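Local coordinates for protein HAT1-interacting factor 1 (Saccharomyces cerevisiae, PDB 4NQ0) that acts as a nuclear chaperone for histones H3 and H4 within the HAT-B acetyltransferase complex, and also binds H2A-H2B dimers, at residues 178-183 and 263-268. Sequence-based numbering, arbitrary orientation.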
loop_
_atom_site.group_PDB
_atom_site.type_symbol
_atom_site.label_atom_id
_atom_site.label_comp_id
_atom_site.label_asym_id
_atom_site.label_seq_id
_atom_site.Cartn_x
_atom_site.Cartn_y
_atom_site.Cartn_z
ATOM N N GLU A 178 -8.489 -7.124 -14.717
ATOM C CA GLU A 178 -9.824 -6.736 -14.243
ATOM C C GLU A 178 -10.221 -7.238 -12.848
ATOM O O GLU A 178 -11.007 -6.572 -12.173
ATOM C CB GLU A 178 -10.891 -7.194 -15.255
ATOM N N HIS A 179 -9.714 -8.397 -12.418
ATOM C CA HIS A 179 -10.117 -8.952 -11.115
ATOM C C HIS A 179 -8.976 -9.084 -10.112
ATOM O O HIS A 179 -7.815 -9.295 -10.487
ATOM C CB HIS A 179 -10.821 -10.300 -11.264
ATOM C CG HIS A 179 -11.569 -10.712 -10.034
ATOM N ND1 HIS A 179 -12.699 -10.052 -9.598
ATOM C CD2 HIS A 179 -11.328 -11.688 -9.125
ATOM C CE1 HIS A 179 -13.131 -10.615 -8.483
ATOM N NE2 HIS A 179 -12.319 -11.612 -8.177
ATOM N N ASP A 180 -9.347 -8.956 -8.838
ATOM C CA ASP A 180 -8.428 -8.932 -7.713
ATOM C C ASP A 180 -9.116 -9.632 -6.533
ATOM O O ASP A 180 -10.023 -9.068 -5.909
ATOM C CB ASP A 180 -8.086 -7.472 -7.375
ATOM C CG ASP A 180 -7.093 -7.338 -6.228
ATOM O OD1 ASP A 180 -6.848 -8.324 -5.507
ATOM O OD2 ASP A 180 -6.552 -6.232 -6.039
ATOM N N ASP A 181 -8.669 -10.851 -6.225
ATOM C CA ASP A 181 -9.329 -11.701 -5.213
ATOM C C ASP A 181 -9.178 -11.181 -3.782
ATOM O O ASP A 181 -9.910 -11.600 -2.882
ATOM C CB ASP A 181 -8.816 -13.156 -5.296
ATOM C CG ASP A 181 -9.820 -14.111 -5.961
ATOM O OD1 ASP A 181 -10.637 -13.669 -6.810
ATOM O OD2 ASP A 181 -9.789 -15.321 -5.624
ATOM N N GLU A 182 -8.240 -10.265 -3.577
ATOM C CA GLU A 182 -7.965 -9.718 -2.256
ATOM C C GLU A 182 -8.923 -8.581 -1.880
ATOM O O GLU A 182 -8.972 -8.155 -0.722
ATOM C CB GLU A 182 -6.511 -9.250 -2.221
ATOM C CG GLU A 182 -6.022 -8.698 -0.897
ATOM C CD GLU A 182 -4.505 -8.561 -0.859
ATOM O OE1 GLU A 182 -3.843 -8.855 -1.881
ATOM O OE2 GLU A 182 -3.975 -8.153 0.194
ATOM N N ILE A 183 -9.690 -8.078 -2.839
ATOM C CA ILE A 183 -10.672 -7.055 -2.521
ATOM C C ILE A 183 -11.944 -7.729 -2.006
ATOM O O ILE A 183 -12.634 -8.411 -2.757
ATOM C CB ILE A 183 -10.982 -6.169 -3.730
ATOM C CG1 ILE A 183 -9.708 -5.431 -4.159
ATOM C CG2 ILE A 183 -12.088 -5.185 -3.391
ATOM C CD1 ILE A 183 -9.910 -4.479 -5.306
ATOM N N LEU A 263 2.471 -2.289 -7.934
ATOM C CA LEU A 263 3.125 -2.101 -9.215
ATOM C C LEU A 263 2.181 -2.466 -10.364
ATOM O O LEU A 263 2.055 -1.717 -11.319
ATOM C CB LEU A 263 4.416 -2.924 -9.243
ATOM C CG LEU A 263 5.422 -2.755 -10.377
ATOM C CD1 LEU A 263 6.073 -1.370 -10.403
ATOM C CD2 LEU A 263 6.498 -3.846 -10.236
ATOM N N GLY A 264 1.497 -3.598 -10.265
ATOM C CA GLY A 264 0.487 -3.964 -11.263
ATOM C C GLY A 264 -0.613 -2.922 -11.443
ATOM O O GLY A 264 -1.066 -2.676 -12.559
ATOM N N TYR A 265 -1.055 -2.308 -10.348
ATOM C CA TYR A 265 -2.106 -1.295 -10.421
ATOM C C TYR A 265 -1.607 -0.017 -11.089
ATOM O O TYR A 265 -2.300 0.561 -11.918
ATOM C CB TYR A 265 -2.696 -0.997 -9.034
ATOM C CG TYR A 265 -3.844 -1.919 -8.689
ATOM C CD1 TYR A 265 -5.147 -1.614 -9.078
ATOM C CD2 TYR A 265 -3.631 -3.105 -8.003
ATOM C CE1 TYR A 265 -6.195 -2.453 -8.782
ATOM C CE2 TYR A 265 -4.680 -3.955 -7.706
ATOM C CZ TYR A 265 -5.961 -3.619 -8.108
ATOM O OH TYR A 265 -7.007 -4.439 -7.807
ATOM N N TYR A 266 -0.400 0.409 -10.743
ATOM C CA TYR A 266 0.165 1.611 -11.355
ATOM C C TYR A 266 0.343 1.425 -12.860
ATOM O O TYR A 266 0.237 2.372 -13.625
ATOM C CB TYR A 266 1.506 1.957 -10.712
ATOM C CG TYR A 266 1.442 2.352 -9.248
ATOM C CD1 TYR A 266 0.416 3.145 -8.757
ATOM C CD2 TYR A 266 2.447 1.976 -8.367
ATOM C CE1 TYR A 266 0.366 3.518 -7.410
ATOM C CE2 TYR A 266 2.408 2.351 -7.034
ATOM C CZ TYR A 266 1.357 3.130 -6.564
ATOM O OH TYR A 266 1.318 3.530 -5.249
ATOM N N LYS A 267 0.599 0.193 -13.285
ATOM C CA LYS A 267 0.768 -0.110 -14.711
ATOM C C LYS A 267 -0.520 -0.108 -15.536
ATOM O O LYS A 267 -0.459 -0.147 -16.761
ATOM C CB LYS A 267 1.497 -1.435 -14.876
ATOM C CG LYS A 267 2.998 -1.301 -14.666
ATOM C CD LYS A 267 3.644 -2.673 -14.603
ATOM C CE LYS A 267 5.103 -2.643 -15.026
ATOM N NZ LYS A 267 5.766 -3.967 -14.742
ATOM N N THR A 268 -1.677 -0.047 -14.887
ATOM C CA THR A 268 -2.941 0.142 -15.609
ATOM C C THR A 268 -3.217 1.623 -15.851
ATOM O O THR A 268 -4.186 1.980 -16.523
ATOM C CB THR A 268 -4.137 -0.426 -14.830
ATOM O OG1 THR A 268 -4.368 0.377 -13.665
ATOM C CG2 THR A 268 -3.893 -1.897 -14.433
#
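Tyr-265 reaches out from its helix and donates a hydrogen bond from OH to Asp-180 OD2 (2.6 Å), the one hydrogen bond that joins 178-183 to 263-268. OD2 accepts on its anti lone pair, at the ring edge, with carboxylate and ring planes 40° apart. Asp-180 holds its CG anti to the backbone N (chi1 -178°), which extends the carboxylate toward Tyr-265. The other oxygen, OD1, takes the backbone N of Glu-182 at 3.1 Å, an Asx turn, over a type I turn that Ile-183 N closes on Asp-180 O. OD1 also forms a salt bridge with Lys-261, and OD2 is also hydrogen-bonded to the Tyr-239 hydroxyl, so both oxygens of this buried acid are held. With an alanine here, the hydroxyls of Tyr-265 and Tyr-239 would probably lose their shared carboxylate partner, and the turn its side-chain brace. Beyond the hydrogen bond there is little: Ile-183 CD1 sits against Tyr-265 OH at 3.8 Å, in van der Waals contact. The contact thus joins two histone-interaction regions, tying the long loop between helices 61-77 and 202-218 to the C-terminal part of helix 252-266, with helix 229-248 packing Arg-232 and Ile-235 against the Tyr-265 side chain.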